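Local coordinates for protein YCGM (Escherichia coli, PDB 1NR9) that is of unknown function but belongs to the fumarylacetoacetate hydrolase family, forms a two-subunit assembly and binds a magnesium ion, at residues F46-T51 with A101-L106; K112-K115 with P119-K122. All blocks are in the same frame, centred on the assembly; numbering follows the deposited sequence.

In the fold
After strand 21-24 the chain enters strand 45-48, its antiparallel partner, then runs on through strands 53-55 and 69-79 and helix 88-94, and strand 95-102 brings it back to the metal site. Contact 1 closes that long loop by setting 46-51 against 101-106. Helix 107-116 follows almost at once, and contact 2 closes the short loop between it and helix 121-124. The two contacts are therefore in series, neither enclosing nor crossing the other, with centres 14 Å apart. They meet in space nonetheless: F46 packs on W120, and L106 on the backbone of K122. Together they join the central mixed sheet to the helical excursion, and both reach the second subunit.

Contact 1 of 2, residues F46-T51 with A101-L106; sequences FIKPET and ALDLTL. With MG (magnesium ion), chain E.
D103 offers one carboxylate oxygen, OD2, both to a magnesium ion and to the rim of an aromatic ring. OD2 binds the metal at 2.5 Å and lies in the plane of the F46 ring, at its edge, 3.6 Å from F46 CZ. From that position it meets the C-H edge of F46 rather than the pi face, an electrostatically reasonable meeting. Ring and carboxylate approach from opposite directions, and their planes are 23° apart.

K48 illustrates how a buried ammonium is satisfied largely by backbone. Its chain runs extended from CB to CE and bends at the last torsion, which brings K48 NZ to L104 O at 3.0 Å. The C=O...N angle is 147°, with the nitrogen tilted 21° from the carbonyl plane. K124 O and S129 O accept further hydrogen bonds from the same nitrogen, so three carbonyls grip it. A salt bridge to D103 OD1 also fits, although the placement of that oxygen is less certain.

At D103 itself the backbone makes an inverse gamma turn, with a weak L104 N to L102 O bond. On the metal side, E72 also binds the magnesium, a water binds it at 2.5 Å, and K124 NZ donates to D103 OD2. An acidic metal site placed where a strand of the central sheet gives way to loop, with lysines in its second shell, is consistent with the metal centre of the fumarylacetoacetate hydrolase fold.

Contact 2 of 2, residues K112-K115 with P119-K122; sequences KMKK and PWEK
M113, a selenomethionine, leans from helix 107-116 onto the backbone of P119, and its side chain can be read atom by atom. M113 CB starts the contact on two fronts, 3.7 Å from P119 O and 4.3 Å from W120 CD1, the latter an apolar touch that comes obliquely onto the indole. M113 CG keeps to the same carbonyl, at 3.5 Å from P119 O. Because the chain bends at chi2 (-64°), SE stays beside that oxygen too, with M113 SE to P119 O at 3.4 Å, a van der Waals approach and not a hydrogen bond. M113 SE also reaches the aliphatic K122 CD at 4.3 Å. CE, turned by the next bend, heads back from the K122 chain.

Helices 107-116 and 121-124 form a helix-loop-helix segment in which M113 rests on the connection and on the start of the second helix. No hydrogen bond crosses between 112-115 and 119-122.

On the other flank K114 extends fully beyond CG and crosses the indole obliquely, its CE 3.9 Å from W120 CZ2. W120 also packs on Q110 and on P119 of the second subunit, and the nearest atom of its side chain lies about 7 Å from a magnesium ion. K122, stretched out past M113, sends NZ to Y177 OH and P43 O of the second subunit, while E121 OE2 accepts from I47 N of that same neighbour.

Contact 1 of 2, residues F46-T51 with A101-L106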
loop_
_atom_site.group_PDB
_atom_site.type_symbol
_atom_site.label_atom_id
_atom_site.label_comp_id
_atom_site.label_asym_id
_atom_site.label_seq_id
_atom_site.Cartn_x
_atom_site.Cartn_y
_atom_site.Cartn_z
ATOM N N PHE A 46 5.189 -0.834 6.998
ATOM C CA PHE A 46 5.051 -0.585 5.562
ATOM C C PHE A 46 3.980 -1.546 5.034
ATOM O O PHE A 46 3.664 -2.546 5.695
ATOM C CB PHE A 46 6.391 -0.771 4.836
ATOM C CG PHE A 46 6.887 -2.184 4.809
ATOM C CD1 PHE A 46 6.514 -3.045 3.787
ATOM C CD2 PHE A 46 7.744 -2.650 5.799
ATOM C CE1 PHE A 46 6.985 -4.355 3.752
ATOM C CE2 PHE A 46 8.217 -3.953 5.773
ATOM C CZ PHE A 46 7.839 -4.808 4.744
ATOM N N ILE A 47 3.415 -1.253 3.862
ATOM C CA ILE A 47 2.350 -2.102 3.321
ATOM C C ILE A 47 2.499 -2.619 1.886
ATOM O O ILE A 47 2.824 -1.868 0.963
ATOM C CB ILE A 47 0.996 -1.377 3.386
ATOM C CG1 ILE A 47 0.791 -0.763 4.771
ATOM C CG2 ILE A 47 -0.120 -2.357 3.062
ATOM C CD1 ILE A 47 -0.458 0.121 4.875
ATOM N N LYS A 48 2.235 -3.908 1.703
ATOM C CA LYS A 48 2.289 -4.508 0.375
ATOM C C LYS A 48 0.849 -4.506 -0.175
ATOM O O LYS A 48 -0.098 -4.879 0.521
ATOM C CB LYS A 48 2.832 -5.937 0.456
ATOM C CG LYS A 48 4.309 -6.039 0.750
ATOM C CD LYS A 48 4.723 -7.491 0.808
ATOM C CE LYS A 48 6.201 -7.651 1.170
ATOM N NZ LYS A 48 7.141 -7.286 0.058
ATOM N N PRO A 49 0.664 -4.081 -1.433
ATOM C CA PRO A 49 -0.681 -4.042 -2.023
ATOM C C PRO A 49 -1.179 -5.394 -2.526
ATOM O O PRO A 49 -0.425 -6.354 -2.563
ATOM C CB PRO A 49 -0.518 -3.024 -3.136
ATOM C CG PRO A 49 0.873 -3.377 -3.660
ATOM C CD PRO A 49 1.667 -3.535 -2.365
ATOM N N GLU A 50 -2.448 -5.458 -2.910
ATOM C CA GLU A 50 -3.067 -6.688 -3.404
ATOM C C GLU A 50 -2.265 -7.269 -4.563
ATOM O O GLU A 50 -2.144 -8.488 -4.730
ATOM C CB GLU A 50 -4.491 -6.395 -3.874
ATOM C CG GLU A 50 -5.341 -7.625 -4.119
ATOM C CD GLU A 50 -6.751 -7.268 -4.579
ATOM O OE1 GLU A 50 -7.300 -6.248 -4.092
ATOM O OE2 GLU A 50 -7.316 -8.012 -5.416
ATOM N N THR A 51 -1.696 -6.376 -5.354
ATOM C CA THR A 51 -0.922 -6.789 -6.491
ATOM C C THR A 51 0.289 -7.632 -6.112
ATOM O O THR A 51 0.722 -8.467 -6.900
ATOM C CB THR A 51 -0.442 -5.570 -7.268
ATOM O OG1 THR A 51 -1.567 -4.773 -7.643
ATOM C CG2 THR A 51 0.281 -6.002 -8.513
ATOM N N ALA A 101 5.038 -16.672 4.619
ATOM C CA ALA A 101 5.237 -15.799 3.483
ATOM C C ALA A 101 6.695 -15.432 3.298
ATOM O O ALA A 101 7.553 -15.699 4.149
ATOM C CB ALA A 101 4.418 -14.532 3.654
ATOM N N LEU A 102 6.962 -14.826 2.153
ATOM C CA LEU A 102 8.282 -14.349 1.836
ATOM C C LEU A 102 8.070 -12.869 1.624
ATOM O O LEU A 102 7.291 -12.461 0.762
ATOM C CB LEU A 102 8.814 -14.980 0.550
ATOM C CG LEU A 102 9.240 -16.444 0.584
ATOM C CD1 LEU A 102 10.018 -16.763 -0.691
ATOM C CD2 LEU A 102 10.118 -16.694 1.804
ATOM N N ASP A 103 8.725 -12.069 2.450
ATOM C CA ASP A 103 8.636 -10.630 2.331
ATOM C C ASP A 103 9.732 -10.325 1.327
ATOM O O ASP A 103 10.826 -9.890 1.672
ATOM C CB ASP A 103 8.899 -9.986 3.697
ATOM C CG ASP A 103 9.021 -8.473 3.638
ATOM O OD1 ASP A 103 8.521 -7.854 2.668
ATOM O OD2 ASP A 103 9.610 -7.908 4.589
ATOM N N LEU A 104 9.436 -10.629 0.072
ATOM C CA LEU A 104 10.360 -10.403 -1.019
ATOM C C LEU A 104 10.679 -8.921 -1.084
ATOM O O LEU A 104 9.768 -8.093 -1.079
ATOM C CB LEU A 104 9.719 -10.853 -2.322
ATOM C CG LEU A 104 10.209 -12.178 -2.892
ATOM C CD1 LEU A 104 10.584 -13.143 -1.782
ATOM C CD2 LEU A 104 9.111 -12.748 -3.788
ATOM N N THR A 105 11.965 -8.585 -1.150
ATOM C CA THR A 105 12.366 -7.191 -1.198
ATOM C C THR A 105 13.538 -6.902 -2.126
ATOM O O THR A 105 14.443 -7.721 -2.274
ATOM C CB THR A 105 12.697 -6.665 0.230
ATOM O OG1 THR A 105 13.806 -5.762 0.167
ATOM C CG2 THR A 105 13.023 -7.807 1.171
ATOM N N LEU A 106 13.496 -5.735 -2.767
ATOM C CA LEU A 106 14.562 -5.293 -3.666
ATOM C C LEU A 106 15.588 -4.481 -2.848
ATOM O O LEU A 106 15.505 -3.243 -2.797
ATOM C CB LEU A 106 13.975 -4.415 -4.778
ATOM C CG LEU A 106 13.094 -5.113 -5.824
ATOM C CD1 LEU A 106 12.534 -4.085 -6.800
ATOM C CD2 LEU A 106 13.922 -6.153 -6.583
HETATM MG MG MG E . 10.729 -7.208 6.667
HETATM O O HOH W 1 8.362 -8.063 6.955
#

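Contact 2 of 2, residues K112-K115 with P119-K122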
loop_
_atom_site.group_PDB
_atom_site.type_symbol
_atom_site.label_atom_id
_atom_site.label_comp_id
_atom_site.label_asym_id
_atom_site.label_seq_id
_atom_site.Cartn_x
_atom_site.Cartn_y
_atom_site.Cartn_z
ATOM N N LYS A 112 18.863 2.684 -1.703
ATOM C CA LYS A 112 18.772 4.000 -2.296
ATOM C C LYS A 112 17.644 4.768 -1.604
ATOM O O LYS A 112 17.798 5.948 -1.282
ATOM C CB LYS A 112 18.520 3.881 -3.794
ATOM C CG LYS A 112 19.613 3.117 -4.523
ATOM C CD LYS A 112 19.361 3.083 -6.028
ATOM C CE LYS A 112 20.434 2.297 -6.766
ATOM N NZ LYS A 112 20.145 2.214 -8.228
HETATM N N MSE A 113 16.525 4.086 -1.350
HETATM C CA MSE A 113 15.377 4.705 -0.686
HETATM C C MSE A 113 15.727 5.189 0.729
HETATM O O MSE A 113 15.502 6.354 1.056
HETATM C CB MSE A 113 14.196 3.723 -0.626
HETATM C CG MSE A 113 13.710 3.199 -1.990
HETATM SE SE MSE A 113 12.941 4.502 -3.258
HETATM C CE MSE A 113 14.531 4.895 -4.309
ATOM N N LYS A 114 16.277 4.312 1.569
ATOM C CA LYS A 114 16.648 4.715 2.930
ATOM C C LYS A 114 17.578 5.934 2.923
ATOM O O LYS A 114 17.291 6.953 3.553
ATOM C CB LYS A 114 17.345 3.576 3.673
ATOM C CG LYS A 114 16.445 2.464 4.165
ATOM C CD LYS A 114 17.290 1.401 4.862
ATOM C CE LYS A 114 16.482 0.158 5.179
ATOM N NZ LYS A 114 17.332 -0.992 5.621
ATOM N N LYS A 115 18.700 5.825 2.218
ATOM C CA LYS A 115 19.646 6.933 2.149
ATOM C C LYS A 115 18.935 8.216 1.711
ATOM O O LYS A 115 19.352 9.321 2.073
ATOM C CB LYS A 115 20.781 6.615 1.173
ATOM C CG LYS A 115 21.870 5.713 1.737
ATOM C CD LYS A 115 21.329 4.353 2.163
ATOM C CE LYS A 115 22.450 3.389 2.532
ATOM N NZ LYS A 115 21.944 2.001 2.730
ATOM N N PRO A 119 9.839 6.781 -0.011
ATOM C CA PRO A 119 8.886 5.689 0.151
ATOM C C PRO A 119 9.588 4.366 -0.137
ATOM O O PRO A 119 10.591 4.325 -0.838
ATOM C CB PRO A 119 7.808 6.020 -0.881
ATOM C CG PRO A 119 7.900 7.499 -1.038
ATOM C CD PRO A 119 9.373 7.716 -1.053
ATOM N N TRP A 120 9.046 3.286 0.396
ATOM C CA TRP A 120 9.639 1.976 0.218
ATOM C C TRP A 120 8.931 1.122 -0.821
ATOM O O TRP A 120 9.447 0.078 -1.231
ATOM C CB TRP A 120 9.598 1.247 1.544
ATOM C CG TRP A 120 10.663 1.642 2.489
ATOM C CD1 TRP A 120 11.399 2.798 2.486
ATOM C CD2 TRP A 120 11.102 0.885 3.612
ATOM N NE1 TRP A 120 12.267 2.801 3.550
ATOM C CE2 TRP A 120 12.101 1.640 4.256
ATOM C CE3 TRP A 120 10.742 -0.359 4.137
ATOM C CZ2 TRP A 120 12.752 1.186 5.398
ATOM C CZ3 TRP A 120 11.388 -0.810 5.274
ATOM C CH2 TRP A 120 12.383 -0.035 5.895
ATOM N N GLU A 121 7.752 1.566 -1.243
ATOM C CA GLU A 121 6.961 0.801 -2.196
ATOM C C GLU A 121 7.740 0.173 -3.359
ATOM O O GLU A 121 7.444 -0.961 -3.764
ATOM C CB GLU A 121 5.787 1.650 -2.717
ATOM C CG GLU A 121 4.623 1.794 -1.706
ATOM C CD GLU A 121 4.914 2.777 -0.562
ATOM O OE1 GLU A 121 6.087 2.873 -0.134
ATOM O OE2 GLU A 121 3.970 3.446 -0.084
ATOM N N LYS A 122 8.741 0.875 -3.883
ATOM C CA LYS A 122 9.498 0.325 -4.997
ATOM C C LYS A 122 10.261 -0.925 -4.598
ATOM O O LYS A 122 10.340 -1.883 -5.359
ATOM C CB LYS A 122 10.479 1.354 -5.549
ATOM C CG LYS A 122 9.833 2.453 -6.355
ATOM C CD LYS A 122 10.888 3.423 -6.848
ATOM C CE LYS A 122 10.277 4.595 -7.600
ATOM N NZ LYS A 122 11.342 5.548 -8.041
#